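Local structure of predicted ATPase involved in replication control, Cdc46/Mcm family (Methanopyrus kandleri AV19, 3F8T) at residues E21-S24 against P29-V32; R197-A200 against T206-A209; E253-V258 against L343-P348; W289-G294 against D332-N337; K421-W426 against E453-L458. The protein belongs to the MCM family of replicative helicases and may bind ATP and single-stranded DNA as its relatives do. The protein carries 2 engineered substitutions. All coordinates share one frame; numbering follows the deposited sequence.

Contact 1. Residues E21-S24 against P29-V32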
# COMPACT_ATOMS: atom_id res chain seq x y z
N GLU A 21 -23.08 -24.09 36.12
CA GLU A 21 -21.86 -24.23 36.90
C GLU A 21 -20.66 -23.55 36.24
O GLU A 21 -19.89 -22.85 36.91
CB GLU A 21 -21.57 -25.71 37.20
CG GLU A 21 -22.49 -26.28 38.28
CD GLU A 21 -22.74 -27.78 38.15
OE1 GLU A 21 -21.94 -28.49 37.49
OE2 GLU A 21 -23.75 -28.25 38.74
N VAL A 22 -20.52 -23.73 34.92
CA VAL A 22 -19.43 -23.09 34.19
C VAL A 22 -19.57 -21.57 34.27
O VAL A 22 -18.61 -20.88 34.60
CB VAL A 22 -19.33 -23.55 32.70
CG1 VAL A 22 -18.14 -22.90 32.01
CG2 VAL A 22 -19.19 -25.06 32.61
N ALA A 23 -20.78 -21.06 34.01
CA ALA A 23 -21.05 -19.62 34.06
C ALA A 23 -20.66 -19.03 35.42
O ALA A 23 -19.93 -18.04 35.48
CB ALA A 23 -22.52 -19.34 33.76
N SER A 24 -21.11 -19.69 36.49
CA SER A 24 -20.84 -19.25 37.86
C SER A 24 -19.34 -19.19 38.13
O SER A 24 -18.83 -18.20 38.68
CB SER A 24 -21.52 -20.20 38.86
OG SER A 24 -21.28 -19.79 40.20
N PRO A 29 -23.33 -14.32 33.98
CA PRO A 29 -24.74 -14.67 34.15
C PRO A 29 -25.00 -15.94 33.36
O PRO A 29 -24.53 -16.06 32.22
CB PRO A 29 -25.48 -13.49 33.50
CG PRO A 29 -24.52 -12.36 33.54
CD PRO A 29 -23.15 -12.97 33.40
N THR A 30 -25.70 -16.89 33.96
CA THR A 30 -26.01 -18.15 33.28
C THR A 30 -26.63 -17.96 31.88
O THR A 30 -26.27 -18.68 30.95
CB THR A 30 -26.90 -19.08 34.17
OG1 THR A 30 -26.20 -19.37 35.38
CG2 THR A 30 -27.17 -20.39 33.46
N ARG A 31 -27.53 -17.00 31.74
CA ARG A 31 -28.19 -16.77 30.45
C ARG A 31 -27.21 -16.45 29.30
O ARG A 31 -27.42 -16.86 28.15
CB ARG A 31 -29.31 -15.72 30.55
CG ARG A 31 -28.88 -14.33 31.01
CD ARG A 31 -30.01 -13.28 30.81
NE ARG A 31 -30.24 -12.97 29.39
CZ ARG A 31 -29.43 -12.20 28.65
NH1 ARG A 31 -28.34 -11.66 29.17
NH2 ARG A 31 -29.72 -11.99 27.37
N VAL A 32 -26.13 -15.72 29.61
CA VAL A 32 -25.08 -15.45 28.63
C VAL A 32 -24.61 -16.75 27.99
O VAL A 32 -24.60 -16.86 26.76
CB VAL A 32 -23.88 -14.65 29.23
CG1 VAL A 32 -22.70 -14.55 28.23
CG2 VAL A 32 -24.33 -13.27 29.64

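Contact 2. Residues R197-A200 against T206-A209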
# COMPACT_ATOMS: atom_id res chain seq x y z
N ARG A 197 -18.30 8.15 -12.15
CA ARG A 197 -18.55 7.99 -13.57
C ARG A 197 -18.47 9.32 -14.31
O ARG A 197 -17.92 9.39 -15.40
CB ARG A 197 -19.89 7.29 -13.85
CG ARG A 197 -20.14 7.03 -15.34
CD ARG A 197 -18.99 6.23 -16.01
NE ARG A 197 -18.66 4.98 -15.31
CZ ARG A 197 -17.58 4.25 -15.56
NH1 ARG A 197 -16.72 4.64 -16.49
NH2 ARG A 197 -17.35 3.13 -14.88
N GLU A 198 -18.99 10.38 -13.69
CA GLU A 198 -18.88 11.72 -14.27
C GLU A 198 -17.43 12.18 -14.41
O GLU A 198 -17.05 12.73 -15.44
CB GLU A 198 -19.69 12.73 -13.46
CG GLU A 198 -21.20 12.60 -13.70
CD GLU A 198 -22.01 13.41 -12.72
OE1 GLU A 198 -21.58 14.54 -12.39
OE2 GLU A 198 -23.07 12.93 -12.27
N LEU A 199 -16.62 11.93 -13.38
CA LEU A 199 -15.20 12.29 -13.44
C LEU A 199 -14.52 11.54 -14.58
O LEU A 199 -13.84 12.15 -15.41
CB LEU A 199 -14.51 12.03 -12.08
CG LEU A 199 -13.05 12.46 -11.87
CD1 LEU A 199 -12.81 13.88 -12.36
CD2 LEU A 199 -12.65 12.33 -10.40
N ALA A 200 -14.72 10.22 -14.64
CA ALA A 200 -14.18 9.38 -15.73
C ALA A 200 -14.50 9.88 -17.14
O ALA A 200 -13.65 9.84 -18.03
CB ALA A 200 -14.64 7.95 -15.56
N THR A 206 -6.35 16.08 -16.53
CA THR A 206 -6.17 17.51 -16.26
C THR A 206 -6.57 17.90 -14.83
O THR A 206 -5.87 18.67 -14.15
CB THR A 206 -6.91 18.37 -17.31
OG1 THR A 206 -6.38 18.06 -18.61
CG2 THR A 206 -6.67 19.84 -17.04
N THR A 207 -7.68 17.34 -14.37
CA THR A 207 -8.13 17.57 -13.00
C THR A 207 -7.07 17.17 -11.96
O THR A 207 -6.76 17.96 -11.06
CB THR A 207 -9.44 16.83 -12.74
OG1 THR A 207 -10.42 17.28 -13.69
CG2 THR A 207 -9.94 17.09 -11.35
N PHE A 208 -6.54 15.95 -12.06
CA PHE A 208 -5.54 15.48 -11.12
C PHE A 208 -4.24 16.28 -11.25
O PHE A 208 -3.63 16.61 -10.24
CB PHE A 208 -5.26 13.98 -11.29
CG PHE A 208 -6.20 13.09 -10.54
CD1 PHE A 208 -7.37 12.63 -11.13
CD2 PHE A 208 -5.90 12.70 -9.22
CE1 PHE A 208 -8.23 11.77 -10.43
CE2 PHE A 208 -6.74 11.85 -8.52
CZ PHE A 208 -7.92 11.40 -9.11
N ALA A 209 -3.86 16.62 -12.48
CA ALA A 209 -2.62 17.36 -12.76
C ALA A 209 -2.64 18.73 -12.10
O ALA A 209 -1.66 19.17 -11.51
CB ALA A 209 -2.42 17.50 -14.28

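Contact 3. Residues E253-V258 against L343-P348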
# COMPACT_ATOMS: atom_id res chain seq x y z
N GLU A 253 7.49 20.70 -1.40
CA GLU A 253 6.06 20.99 -1.28
C GLU A 253 5.26 20.00 -2.14
O GLU A 253 4.24 19.51 -1.70
CB GLU A 253 5.76 22.43 -1.71
CG GLU A 253 4.31 22.86 -1.48
CD GLU A 253 3.35 22.36 -2.54
OE1 GLU A 253 3.79 22.07 -3.67
OE2 GLU A 253 2.14 22.25 -2.23
N ILE A 254 5.73 19.74 -3.36
CA ILE A 254 5.05 18.80 -4.26
C ILE A 254 5.00 17.37 -3.64
O ILE A 254 3.92 16.78 -3.50
CB ILE A 254 5.65 18.82 -5.68
CG1 ILE A 254 5.33 20.18 -6.34
CG2 ILE A 254 5.06 17.70 -6.56
CD1 ILE A 254 6.17 20.51 -7.56
N LEU A 255 6.16 16.85 -3.24
CA LEU A 255 6.22 15.50 -2.63
C LEU A 255 5.29 15.39 -1.42
O LEU A 255 4.54 14.42 -1.29
CB LEU A 255 7.67 15.16 -2.23
CG LEU A 255 8.57 14.48 -3.27
CD1 LEU A 255 8.67 15.26 -4.56
CD2 LEU A 255 9.97 14.21 -2.69
N HIS A 256 5.35 16.38 -0.52
CA HIS A 256 4.50 16.39 0.67
C HIS A 256 3.02 16.47 0.29
O HIS A 256 2.18 15.80 0.89
CB HIS A 256 4.85 17.55 1.59
CG HIS A 256 6.06 17.31 2.44
ND1 HIS A 256 6.14 16.28 3.36
CD2 HIS A 256 7.23 17.98 2.55
CE1 HIS A 256 7.31 16.31 3.97
NE2 HIS A 256 7.99 17.34 3.50
N HIS A 257 2.72 17.32 -0.69
CA HIS A 257 1.35 17.49 -1.19
C HIS A 257 0.76 16.16 -1.70
O HIS A 257 -0.33 15.73 -1.27
CB HIS A 257 1.31 18.57 -2.28
CG HIS A 257 -0.06 18.78 -2.85
ND1 HIS A 257 -1.19 18.83 -2.07
CD2 HIS A 257 -0.47 18.93 -4.13
CE1 HIS A 257 -2.25 19.02 -2.84
NE2 HIS A 257 -1.84 19.08 -4.09
N VAL A 258 1.50 15.50 -2.58
CA VAL A 258 1.06 14.22 -3.14
C VAL A 258 0.81 13.19 -2.03
O VAL A 258 -0.26 12.58 -1.97
CB VAL A 258 2.08 13.66 -4.19
CG1 VAL A 258 1.74 12.20 -4.50
CG2 VAL A 258 2.07 14.50 -5.47
N LEU A 343 8.76 8.45 -6.15
CA LEU A 343 8.70 9.88 -6.49
C LEU A 343 9.86 10.56 -5.80
O LEU A 343 9.81 10.87 -4.62
CB LEU A 343 7.38 10.51 -6.06
CG LEU A 343 7.31 12.05 -6.26
CD1 LEU A 343 7.56 12.44 -7.71
CD2 LEU A 343 5.98 12.54 -5.81
N ALA A 344 10.92 10.79 -6.56
CA ALA A 344 12.15 11.34 -6.01
C ALA A 344 12.27 12.81 -6.41
O ALA A 344 11.62 13.26 -7.36
CB ALA A 344 13.31 10.58 -6.52
N ALA A 345 13.07 13.56 -5.65
CA ALA A 345 13.39 14.95 -5.97
C ALA A 345 14.89 15.18 -5.84
O ALA A 345 15.54 14.70 -4.89
CB ALA A 345 12.61 15.88 -5.09
N ILE A 346 15.45 15.94 -6.78
CA ILE A 346 16.87 16.27 -6.76
C ILE A 346 17.06 17.75 -7.07
O ILE A 346 16.35 18.32 -7.90
CB ILE A 346 17.68 15.41 -7.76
CG1 ILE A 346 19.18 15.55 -7.51
CG2 ILE A 346 17.35 15.77 -9.23
CD1 ILE A 346 20.01 14.39 -8.06
N ASN A 347 18.01 18.36 -6.36
CA ASN A 347 18.35 19.76 -6.58
C ASN A 347 19.59 19.84 -7.45
O ASN A 347 20.69 19.62 -6.95
CB ASN A 347 18.60 20.49 -5.26
CG ASN A 347 19.16 21.90 -5.46
OD1 ASN A 347 19.19 22.42 -6.58
ND2 ASN A 347 19.60 22.52 -4.37
N PRO A 348 19.42 20.19 -8.74
CA PRO A 348 20.55 20.36 -9.65
C PRO A 348 21.25 21.69 -9.35
O PRO A 348 21.55 21.99 -8.19
CB PRO A 348 19.89 20.38 -11.03
CG PRO A 348 18.51 20.90 -10.78
CD PRO A 348 18.13 20.50 -9.39

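Contact 4. Residues W289-G294 against D332-N337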
# COMPACT_ATOMS: atom_id res chain seq x y z
N TRP A 289 15.13 -12.46 17.63
CA TRP A 289 15.27 -11.63 16.43
C TRP A 289 14.10 -10.66 16.31
O TRP A 289 12.98 -10.98 16.71
CB TRP A 289 15.38 -12.50 15.17
CG TRP A 289 14.24 -13.47 15.03
CD1 TRP A 289 14.23 -14.78 15.44
CD2 TRP A 289 12.95 -13.21 14.46
NE1 TRP A 289 13.01 -15.35 15.15
CE2 TRP A 289 12.20 -14.41 14.56
CE3 TRP A 289 12.35 -12.08 13.88
CZ2 TRP A 289 10.88 -14.51 14.10
CZ3 TRP A 289 11.04 -12.18 13.42
CH2 TRP A 289 10.32 -13.38 13.53
N ALA A 290 14.36 -9.47 15.78
CA ALA A 290 13.29 -8.52 15.46
C ALA A 290 13.52 -7.98 14.05
O ALA A 290 14.66 -7.67 13.70
CB ALA A 290 13.26 -7.39 16.45
N LEU A 291 12.46 -7.90 13.26
CA LEU A 291 12.56 -7.39 11.90
C LEU A 291 11.62 -6.18 11.76
O LEU A 291 10.41 -6.32 11.93
CB LEU A 291 12.18 -8.48 10.90
CG LEU A 291 12.26 -8.14 9.41
CD1 LEU A 291 13.70 -7.85 9.00
CD2 LEU A 291 11.66 -9.26 8.57
N ARG A 292 12.21 -5.01 11.48
CA ARG A 292 11.48 -3.74 11.42
C ARG A 292 11.50 -3.15 10.00
O ARG A 292 12.57 -3.02 9.39
CB ARG A 292 12.05 -2.73 12.43
CG ARG A 292 11.52 -1.31 12.21
CD ARG A 292 11.61 -0.39 13.40
NE ARG A 292 10.65 0.71 13.22
CZ ARG A 292 9.40 0.71 13.67
NH1 ARG A 292 8.92 -0.31 14.40
NH2 ARG A 292 8.61 1.76 13.42
N ALA A 293 10.32 -2.82 9.50
CA ALA A 293 10.17 -2.29 8.15
C ALA A 293 10.76 -0.89 8.08
O ALA A 293 10.47 -0.06 8.93
CB ALA A 293 8.72 -2.24 7.77
N GLY A 294 11.54 -0.65 7.03
CA GLY A 294 11.96 0.69 6.64
C GLY A 294 10.99 1.28 5.64
O GLY A 294 9.97 0.67 5.30
N ASP A 332 19.61 -9.34 4.68
CA ASP A 332 20.09 -10.64 5.18
C ASP A 332 19.33 -11.84 4.61
O ASP A 332 18.92 -12.77 5.33
CB ASP A 332 20.07 -10.62 6.71
CG ASP A 332 21.01 -9.57 7.30
OD1 ASP A 332 22.06 -9.30 6.68
OD2 ASP A 332 20.71 -9.02 8.38
N GLY A 333 19.15 -11.81 3.29
CA GLY A 333 18.47 -12.89 2.61
C GLY A 333 16.97 -12.93 2.78
O GLY A 333 16.31 -13.83 2.26
N ILE A 334 16.42 -11.98 3.53
CA ILE A 334 14.96 -11.87 3.69
C ILE A 334 14.43 -10.86 2.68
O ILE A 334 14.76 -9.68 2.77
CB ILE A 334 14.54 -11.43 5.10
CG1 ILE A 334 14.96 -12.46 6.15
CG2 ILE A 334 13.01 -11.22 5.15
CD1 ILE A 334 15.26 -11.86 7.52
N ALA A 335 13.63 -11.33 1.73
CA ALA A 335 12.99 -10.46 0.75
C ALA A 335 11.65 -9.97 1.30
O ALA A 335 10.83 -10.80 1.71
CB ALA A 335 12.79 -11.21 -0.58
N LEU A 336 11.44 -8.65 1.33
CA LEU A 336 10.15 -8.06 1.76
C LEU A 336 9.49 -7.30 0.61
O LEU A 336 10.19 -6.74 -0.23
CB LEU A 336 10.37 -7.10 2.94
CG LEU A 336 11.10 -7.67 4.16
CD1 LEU A 336 11.48 -6.58 5.13
CD2 LEU A 336 10.23 -8.72 4.83
N ASN A 337 8.16 -7.28 0.57
CA ASN A 337 7.45 -6.56 -0.49
C ASN A 337 7.69 -5.07 -0.30
O ASN A 337 7.54 -4.54 0.81
CB ASN A 337 5.95 -6.80 -0.48
CG ASN A 337 5.55 -8.15 -1.06
OD1 ASN A 337 4.67 -8.81 -0.52
ND2 ASN A 337 6.15 -8.55 -2.18

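Contact 5. Residues K421-W426 against E453-L458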
# COMPACT_ATOMS: atom_id res chain seq x y z
N LYS A 421 -0.52 -1.37 -31.88
CA LYS A 421 0.02 -0.84 -33.14
C LYS A 421 0.47 0.62 -32.99
O LYS A 421 1.55 0.99 -33.49
CB LYS A 421 -0.98 -1.01 -34.29
CG LYS A 421 -1.08 -2.45 -34.74
CD LYS A 421 -2.17 -2.65 -35.78
CE LYS A 421 -2.04 -4.03 -36.42
NZ LYS A 421 -3.37 -4.62 -36.79
N ARG A 422 -0.32 1.41 -32.28
CA ARG A 422 -0.01 2.81 -32.02
C ARG A 422 1.31 2.92 -31.24
O ARG A 422 2.14 3.80 -31.51
CB ARG A 422 -1.16 3.48 -31.26
CG ARG A 422 -0.94 4.95 -30.94
CD ARG A 422 -1.23 5.86 -32.14
NE ARG A 422 -2.57 6.43 -32.00
CZ ARG A 422 -2.96 7.61 -32.48
NH1 ARG A 422 -2.10 8.38 -33.15
NH2 ARG A 422 -4.20 8.01 -32.28
N LEU A 423 1.50 2.01 -30.29
CA LEU A 423 2.68 2.01 -29.43
C LEU A 423 3.93 1.60 -30.23
O LEU A 423 4.97 2.25 -30.15
CB LEU A 423 2.47 1.05 -28.26
CG LEU A 423 3.66 0.78 -27.33
CD1 LEU A 423 4.13 2.04 -26.64
CD2 LEU A 423 3.28 -0.28 -26.31
N GLU A 424 3.80 0.53 -31.00
CA GLU A 424 4.92 0.05 -31.83
C GLU A 424 5.35 1.09 -32.87
O GLU A 424 6.55 1.27 -33.12
CB GLU A 424 4.62 -1.35 -32.40
CG GLU A 424 4.56 -2.38 -31.24
CD GLU A 424 4.36 -3.84 -31.64
OE1 GLU A 424 3.52 -4.13 -32.53
OE2 GLU A 424 5.01 -4.70 -31.00
N HIS A 425 4.37 1.80 -33.43
CA HIS A 425 4.60 2.87 -34.41
C HIS A 425 5.37 4.05 -33.82
O HIS A 425 6.34 4.52 -34.41
CB HIS A 425 3.26 3.36 -34.99
CG HIS A 425 3.41 4.48 -35.98
ND1 HIS A 425 3.97 4.31 -37.22
CD2 HIS A 425 3.05 5.79 -35.91
CE1 HIS A 425 3.95 5.45 -37.88
NE2 HIS A 425 3.41 6.37 -37.10
N TRP A 426 4.90 4.54 -32.67
CA TRP A 426 5.65 5.57 -31.94
C TRP A 426 7.10 5.14 -31.74
O TRP A 426 8.03 5.88 -32.04
CB TRP A 426 5.00 5.85 -30.58
CG TRP A 426 5.80 6.79 -29.74
CD1 TRP A 426 5.76 8.15 -29.77
CD2 TRP A 426 6.79 6.45 -28.76
NE1 TRP A 426 6.65 8.68 -28.86
CE2 TRP A 426 7.30 7.65 -28.23
CE3 TRP A 426 7.29 5.23 -28.27
CZ2 TRP A 426 8.28 7.69 -27.24
CZ3 TRP A 426 8.28 5.27 -27.27
CH2 TRP A 426 8.76 6.48 -26.78
N GLU A 453 8.76 0.63 -22.55
CA GLU A 453 8.16 0.22 -21.28
C GLU A 453 7.46 1.38 -20.56
O GLU A 453 6.34 1.22 -20.06
CB GLU A 453 9.22 -0.47 -20.41
CG GLU A 453 9.63 -1.85 -20.99
CD GLU A 453 11.04 -2.32 -20.63
OE1 GLU A 453 11.65 -1.76 -19.70
OE2 GLU A 453 11.53 -3.26 -21.30
N SER A 454 8.09 2.55 -20.53
CA SER A 454 7.50 3.71 -19.84
C SER A 454 6.21 4.19 -20.51
O SER A 454 5.21 4.48 -19.82
CB SER A 454 8.50 4.87 -19.76
OG SER A 454 9.63 4.46 -19.01
N VAL A 455 6.23 4.26 -21.84
CA VAL A 455 5.01 4.65 -22.56
C VAL A 455 3.87 3.67 -22.23
O VAL A 455 2.75 4.10 -21.94
CB VAL A 455 5.24 4.75 -24.08
CG1 VAL A 455 3.91 4.97 -24.81
CG2 VAL A 455 6.18 5.90 -24.36
N GLU A 456 4.16 2.38 -22.25
CA GLU A 456 3.14 1.37 -21.95
C GLU A 456 2.58 1.52 -20.54
O GLU A 456 1.37 1.47 -20.34
CB GLU A 456 3.65 -0.07 -22.21
CG GLU A 456 2.67 -1.14 -21.74
CD GLU A 456 2.56 -2.36 -22.65
OE1 GLU A 456 3.22 -2.43 -23.70
OE2 GLU A 456 1.80 -3.27 -22.28
N ARG A 457 3.47 1.72 -19.55
CA ARG A 457 3.05 1.96 -18.17
C ARG A 457 2.19 3.19 -18.02
O ARG A 457 1.17 3.15 -17.31
CB ARG A 457 4.26 2.10 -17.26
CG ARG A 457 4.98 0.81 -16.99
CD ARG A 457 6.21 1.05 -16.09
NE ARG A 457 7.13 -0.08 -16.20
CZ ARG A 457 8.39 -0.01 -16.63
NH1 ARG A 457 8.94 1.15 -16.97
NH2 ARG A 457 9.11 -1.12 -16.70
N LEU A 458 2.60 4.28 -18.66
CA LEU A 458 1.83 5.52 -18.59
C LEU A 458 0.47 5.38 -19.25
O LEU A 458 -0.51 5.98 -18.78
CB LEU A 458 2.60 6.68 -19.23
CG LEU A 458 3.81 7.23 -18.45
CD1 LEU A 458 4.80 7.89 -19.42
CD2 LEU A 458 3.30 8.25 -17.42

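Contact 1. Residues E21-S24 against P29-V32
The carbonyl oxygen Pro29 O has two neighbours, one polar and one not. Val32 N gives it a weak backbone hydrogen bond of 3.1 Å, and the methyl group Ala23 CB lies 4.1 Å from Pro29 O without any polar pairing. The setting is a pair of consecutive helices, 19-25 and 30-37, joined by a short linker in the family's N-terminal domain. Proline suits the linker because it stiffens the chain and has no N-H that would need a partner. Across the gap, Ala23 does nearly all the work: its CB points at the other segment and presses on the backbone of Thr30, 3.7 Å from Thr30 CA. Alanine suits the site: the alpha carbons Ala23 CA and Thr30 CA come within 5.2 Å, and a single methyl fits between them. Both Ala23 and Val22 also lean on Leu33 of helix 30-37, while Pro29 and Val32 touch Trp69, so helix 64-72 packs against the second helix of the pair. Threonine sits at the more open margin. With chi1 at -60° its hydroxyl swings beside its own backbone N, and this places Thr30 OG1 4.0 Å from Ala23 CB.

Contact 2. Residues R197-A200 against T206-A209
Leu199 reaches from helix 190-201 toward helix 204-212 and spreads its two methyl groups over two neighbouring side chains. Its CG stands anti to the backbone N (chi1 -174°), which extends the isobutyl group away from its own helix and into the space between the two. From that fork, Leu199 CD1 comes to 4.4 Å from Thr207 OG1, and Leu199 CD2 to 4.5 Å from Phe208 CE1, meeting the ring obliquely. A branched aliphatic residue suits this place because one stem serves both partners. The backbones stay apart, with 8.8 Å between Leu199 CA and Thr207 CA, so the bridge is made by side chains alone and is a light one. Thr207 has its hydroxyl turned back beside its backbone N (chi1 -58°), where it hydrogen-bonds to Asp203 O; with that hydroxyl paired to the carbonyl at the start of its own helix, threonine can sit next to a leucine. The Phe208 ring is met edge-to-face by Phe230 and touched by Leu399 and Tyr402 of helix 396-409. Leu199 also touches Tyr402. Together these make a helical hairpin, 190-201 and 204-212, whose inner side chains pack on helix 396-409, in the P-loop domain of the MCM family.

Contact 3. Residues E253-V258 against L343-P348
Leu255 and Leu343 carry the apolar part of this contact, their side chains crossing at a slant between helix 248-261 and strand 341-346. Leu255 CD1 lies 3.9 Å from Leu343 CG, and Leu255 CD2 is equally close, 3.9 Å, to Ala345 CB. Leu343 reaches up to the helix and also brings its CD2 to 4.4 Å from Val258 CB. Ala345 is small enough to let both Leu255 methyls settle on its CB. Cutting Leu255 back to an alanine would probably open a gap over Leu343 and Ala345 and leave this face of the sheet poorly filled.

One polar atom faces the helix: Leu343 O lies 3.9 Å from Leu255 CD2, and no hydrogen bond joins the segments. Backbone bonds instead run within the helix, His257 N to Glu253 O at 2.9 Å, and from the strand to its neighbours 303-307 and 242-245.

The axes of segments 253-258 and 343-346 approach to 9.4 Å at 164°, nearly antiparallel, as expected of an alpha/beta layer. Strand order and topology are those of a AAA+ P-loop core: helix 248-261 follows the first strand, and Asn347, just after strand 341-346, probably corresponds to the sensor 1 asparagine.

Contact 4. Residues W289-G294 against D332-N337
Leu291 and Leu336 meet tip to tip, with Leu291 CD2 4.0 Å from Leu336 CD2, and this is the close-packed half of the contact. A chi1 of -178° carries the CG of Leu291 straight out from its strand, so that one methyl group can span the gap. Both leucines are buried: Leu291 also rests on Val128 and Pro157, and Leu336 on Ala281 and Val297. Leucine suits the two sites because the backbones are far apart (Leu291 CA to Leu336 CA 10.4 Å), a gap that two long aliphatic chains fill from both sides.

The other half is looser. Ile334 slides past Leu291 in the opposite direction, its CG2 4.2 Å from Leu291 CD2, and it lies at a more accessible margin, with Leu283 beside it. Beyond it comes the exposed turn at Asp332 and Gly333. Both residues have positive phi, close to a type I' turn that reverses the chain between strands 328-331 and 334-337, and glycine adopts such angles without strain.

Hairpin 281-285/289-293, set between two short helices, probably corresponds to the helix-2 insert of MCM proteins, and hairpin 328-331/334-337 matches the presensor-1 hairpin in position. Where strand 289-293 runs beside strand 118-130 of the OB-fold region, Arg292 forms a salt bridge with Glu127.

No hydrogen bond joins the two segments. The join is purely apolar and non-directional, and the backbone hydrogen bonds of strand 289-293 are made to strands 118-130 and 281-285 instead.

Contact 5. Residues K421-W426 against E453-L458
Two long helices of the AAA-lid domain, 417-439 and 449-465, pack here in a roughly antiparallel sense; the axes of the short segments lie 10.8 Å apart at 147°. Val455 is the residue around which the join is built, because its two branches serve different partners. Its CG2 sits over one face of the Trp426 six-membered ring in a CH-pi contact, 3.8 Å from the centroid and 21° from the ring normal. The other branch, Val455 CG1, meets Leu423 CD1 at 3.5 Å, tighter than ordinary van der Waals spacing. A beta-branched residue suits this spot, since it offers both methyls from a short, stiff stem.

Tryptophan gives a broad surface for the methyl, while its polar edge is satisfied on helix 473-489, where NE1 hydrogen-bonds to Asp484. Leu423, its chi1 of 173° turning the branch away from the backbone N, points both methyls across the gap. Its CD2 comes to 3.4 Å from Glu456 OE1, the two side chains meeting at about a right angle. Were Leu423 a serine, a gap would probably open beside Val455 CG1 and Glu456 would lose its apolar cover on one side.

Glu456 is partly exposed, yet its aliphatic stem and OE1 pack on Leu423; its OE2 has a long, weak ion pair with Lys460. The chemistry thus sets a buried aromatic and aliphatic centre next to a partly exposed carboxylate, with dispersion rather than hydrogen bonding joining the two segments.

How the contacts relate
Contact 1 stands apart in the N-terminal domain, its centre 47 Å or more from that of every other contact. Contacts 2, 3 and 4 follow within the P-loop domain, and contact 5 comes last, in the AAA-lid. Between the two segments of contact 3 the chain makes all of contact 4, and strand 341-346 of the five-stranded parallel sheet follows strand 334-337 in the chain. Contacts 2 and 3 are 23 Å apart between centres, with nearest atoms about 7 Å apart; between centres, contact 5 lies 23 Å from contact 2 and 26 Å from contact 3. The result is an elongated chain in which contact 4 lies toward the OB-fold region and contact 5 beyond the core.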